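Long-range contact in ornithine carbamoyltransferase (Giardia intestinalis, PDB 3GRF), which probably catalyses carbamoyl transfer between carbamoyl phosphate and ornithine, a step of the arginine degradation pathway: residues K163-G168 and E233-V238. Numbering follows the deposited sequence.
Sequences KFAYCG and EGVDVV
K163 and D236 clasp each other in the backbone leading into strands 164-167 and 237-240, neighbours in the parallel Rossmann-like sheet of the Asp/Orn binding domain. D236 CG stands anti to its own carbonyl carbon (chi1 -57°), which swings the carboxylate back to the K163 backbone: OD1 takes the amide proton of K163 N at 2.7 Å through its anti lone pair, nearly straight at 168°. The return bond runs from D236 N to K163 O at 2.8 Å, and V237 N adds a second, weak bond to the same K163 O. OD2 is spoken for as well, by a salt bridge to R276 and a hydrogen bond to S274, so the carboxylate ties the K163 backbone to a third part of the chain.

K163, which buries the most surface here, lays its methylenes across D236. The bend at chi2 sets CD 3.2 Å from OD1, and a second bend at chi4 turns NZ to G234 rather than to the carboxylate.

Further along, the regular parallel pattern takes over, with A165 N bonded to V237 O at 2.9 Å. V237 CG1, anti to the backbone N (chi1 -179°), meets F164 CD1 obliquely at 3.6 Å; I145 of helix 135-151 covers both residues. On the face with V238, A165 CB fits against both methyls of V235, CG1 and CG2, each at 4.0 Å, and C167 SG, in a disulfide with C228, loosely approaches V238 CG1. At the exposed end, K163 NZ makes a weak direct bond to G234 O, reinforced by a water that accepts from NZ and donates to that carbonyl oxygen at 2.6 Å.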
ATOM      1  N   LYS A 163      13.422 -38.715  -0.632  1.00 32.52           N
ATOM      2  CA  LYS A 163      13.236 -38.928   0.818  1.00 30.96           C
ATOM      3  C   LYS A 163      13.429 -37.575   1.505  1.00 35.43           C
ATOM      4  O   LYS A 163      14.404 -36.900   1.228  1.00 34.71           O
ATOM      5  CB  LYS A 163      14.232 -39.954   1.361  1.00 37.46           C
ATOM      6  CG  LYS A 163      14.071 -41.405   0.856  1.00 42.65           C
ATOM      7  CD  LYS A 163      15.140 -41.716  -0.193  1.00 55.28           C
ATOM      8  CE  LYS A 163      15.510 -43.178  -0.216  1.00 41.76           C
ATOM      9  NZ  LYS A 163      16.806 -43.324   0.535  1.00 60.81           N
ATOM     10  N   PHE A 164      12.499 -37.189   2.392  1.00 35.49           N
ATOM     11  CA  PHE A 164      12.469 -35.844   2.972  1.00 25.74           C
ATOM     12  C   PHE A 164      12.689 -35.978   4.497  1.00 24.33           C
ATOM     13  O   PHE A 164      12.139 -36.882   5.131  1.00 26.78           O
ATOM     14  CB  PHE A 164      11.140 -35.161   2.641  1.00 27.34           C
ATOM     15  CG  PHE A 164      10.983 -33.776   3.271  1.00 26.21           C
ATOM     16  CD1 PHE A 164      11.316 -32.636   2.562  1.00 29.31           C
ATOM     17  CD2 PHE A 164      10.516 -33.634   4.589  1.00 23.64           C
ATOM     18  CE1 PHE A 164      11.183 -31.379   3.138  1.00 32.93           C
ATOM     19  CE2 PHE A 164      10.376 -32.410   5.151  1.00 28.18           C
ATOM     20  CZ  PHE A 164      10.720 -31.280   4.451  1.00 27.17           C
ATOM     21  N   ALA A 165      13.511 -35.127   5.095  1.00 33.23           N
ATOM     22  CA  ALA A 165      13.540 -35.087   6.580  1.00 22.85           C
ATOM     23  C   ALA A 165      13.403 -33.677   7.172  1.00 30.58           C
ATOM     24  O   ALA A 165      14.017 -32.757   6.658  1.00 32.11           O
ATOM     25  CB  ALA A 165      14.825 -35.755   7.123  1.00 26.94           C
ATOM     26  N   TYR A 166      12.599 -33.540   8.238  1.00 25.96           N
ATOM     27  CA  TYR A 166      12.422 -32.292   8.951  1.00 25.80           C
ATOM     28  C   TYR A 166      13.199 -32.491  10.257  1.00 31.06           C
ATOM     29  O   TYR A 166      13.067 -33.544  10.876  1.00 25.75           O
ATOM     30  CB  TYR A 166      10.945 -31.944   9.277  1.00 30.08           C
ATOM     31  CG  TYR A 166      10.935 -30.684  10.102  1.00 32.80           C
ATOM     32  CD1 TYR A 166      10.981 -30.729  11.524  1.00 18.77           C
ATOM     33  CD2 TYR A 166      11.007 -29.460   9.485  1.00 27.12           C
ATOM     34  CE1 TYR A 166      11.091 -29.546  12.254  1.00 31.11           C
ATOM     35  CE2 TYR A 166      11.102 -28.276  10.204  1.00 32.83           C
ATOM     36  CZ  TYR A 166      11.165 -28.334  11.595  1.00 41.10           C
ATOM     37  OH  TYR A 166      11.253 -27.179  12.319  1.00 30.74           O
ATOM     38  N   CYS A 167      14.057 -31.529  10.629  1.00 27.08           N
ATOM     39  CA  CYS A 167      14.848 -31.646  11.877  1.00 29.39           C
ATOM     40  C   CYS A 167      14.475 -30.500  12.774  1.00 29.20           C
ATOM     41  O   CYS A 167      14.348 -29.387  12.300  1.00 27.11           O
ATOM     42  CB  CYS A 167      16.369 -31.650  11.634  1.00 26.91           C
ATOM     43  SG  CYS A 167      17.025 -33.248  11.151  1.00 38.00           S
ATOM     44  N   GLY A 168      14.327 -30.766  14.074  1.00 31.65           N
ATOM     45  CA  GLY A 168      14.079 -29.670  14.990  1.00 33.23           C
ATOM     46  C   GLY A 168      12.794 -29.790  15.763  1.00 27.25           C
ATOM     47  O   GLY A 168      12.260 -30.895  15.943  1.00 31.24           O
ATOM     48  N   GLU A 233      19.767 -40.249   7.615  1.00 27.12           N
ATOM     49  CA  GLU A 233      20.638 -41.167   6.881  1.00 34.87           C
ATOM     50  C   GLU A 233      19.938 -41.500   5.597  1.00 27.08           C
ATOM     51  O   GLU A 233      18.802 -42.014   5.624  1.00 26.98           O
ATOM     52  CB  GLU A 233      20.825 -42.451   7.650  1.00 44.63           C
ATOM     53  CG  GLU A 233      22.249 -42.817   7.937  1.00 52.46           C
ATOM     54  CD  GLU A 233      22.298 -44.063   8.785  1.00 64.83           C
ATOM     55  OE1 GLU A 233      21.939 -43.979   9.992  1.00 60.19           O
ATOM     56  OE2 GLU A 233      22.655 -45.131   8.229  1.00 70.27           O
ATOM     57  N   GLY A 234      20.603 -41.199   4.491  1.00 33.23           N
ATOM     58  CA  GLY A 234      20.072 -41.496   3.166  1.00 30.41           C
ATOM     59  C   GLY A 234      19.122 -40.466   2.566  1.00 39.99           C
ATOM     60  O   GLY A 234      18.704 -40.602   1.416  1.00 41.17           O
ATOM     61  N   VAL A 235      18.751 -39.435   3.320  1.00 34.85           N
ATOM     62  CA  VAL A 235      17.641 -38.573   2.889  1.00 36.01           C
ATOM     63  C   VAL A 235      18.087 -37.621   1.766  1.00 37.13           C
ATOM     64  O   VAL A 235      19.279 -37.367   1.602  1.00 35.97           O
ATOM     65  CB  VAL A 235      16.937 -37.820   4.070  1.00 40.58           C
ATOM     66  CG1 VAL A 235      16.384 -38.805   5.118  1.00 44.51           C
ATOM     67  CG2 VAL A 235      17.871 -36.819   4.709  1.00 40.67           C
ATOM     68  N   ASP A 236      17.142 -37.120   0.980  1.00 33.12           N
ATOM     69  CA  ASP A 236      17.469 -36.273  -0.176  1.00 31.87           C
ATOM     70  C   ASP A 236      17.247 -34.785   0.099  1.00 32.24           C
ATOM     71  O   ASP A 236      17.712 -33.928  -0.648  1.00 29.29           O
ATOM     72  CB  ASP A 236      16.648 -36.699  -1.392  1.00 36.71           C
ATOM     73  CG  ASP A 236      16.844 -38.150  -1.747  1.00 47.29           C
ATOM     74  OD1 ASP A 236      15.867 -38.918  -1.646  1.00 44.28           O
ATOM     75  OD2 ASP A 236      17.971 -38.518  -2.133  1.00 39.29           O
ATOM     76  N   VAL A 237      16.502 -34.479   1.163  1.00 27.05           N
ATOM     77  CA  VAL A 237      16.185 -33.102   1.546  1.00 35.89           C
ATOM     78  C   VAL A 237      16.302 -33.083   3.053  1.00 24.65           C
ATOM     79  O   VAL A 237      15.747 -33.965   3.718  1.00 29.89           O
ATOM     80  CB  VAL A 237      14.736 -32.659   1.210  1.00 32.84           C
ATOM     81  CG1 VAL A 237      14.515 -31.159   1.648  1.00 24.69           C
ATOM     82  CG2 VAL A 237      14.444 -32.856  -0.277  1.00 24.84           C
ATOM     83  N   VAL A 238      17.021 -32.087   3.567  1.00 27.34           N
ATOM     84  CA  VAL A 238      17.014 -31.827   4.995  1.00 26.68           C
ATOM     85  C   VAL A 238      16.504 -30.420   5.277  1.00 30.25           C
ATOM     86  O   VAL A 238      17.085 -29.422   4.848  1.00 31.02           O
ATOM     87  CB  VAL A 238      18.405 -31.976   5.608  1.00 30.75           C
ATOM     88  CG1 VAL A 238      18.350 -31.687   7.147  1.00 28.77           C
ATOM     89  CG2 VAL A 238      18.976 -33.374   5.328  1.00 26.89           C
TER
HETATM   90  O   HOH W   1      19.502 -42.331  -0.405  1.00 48.44           O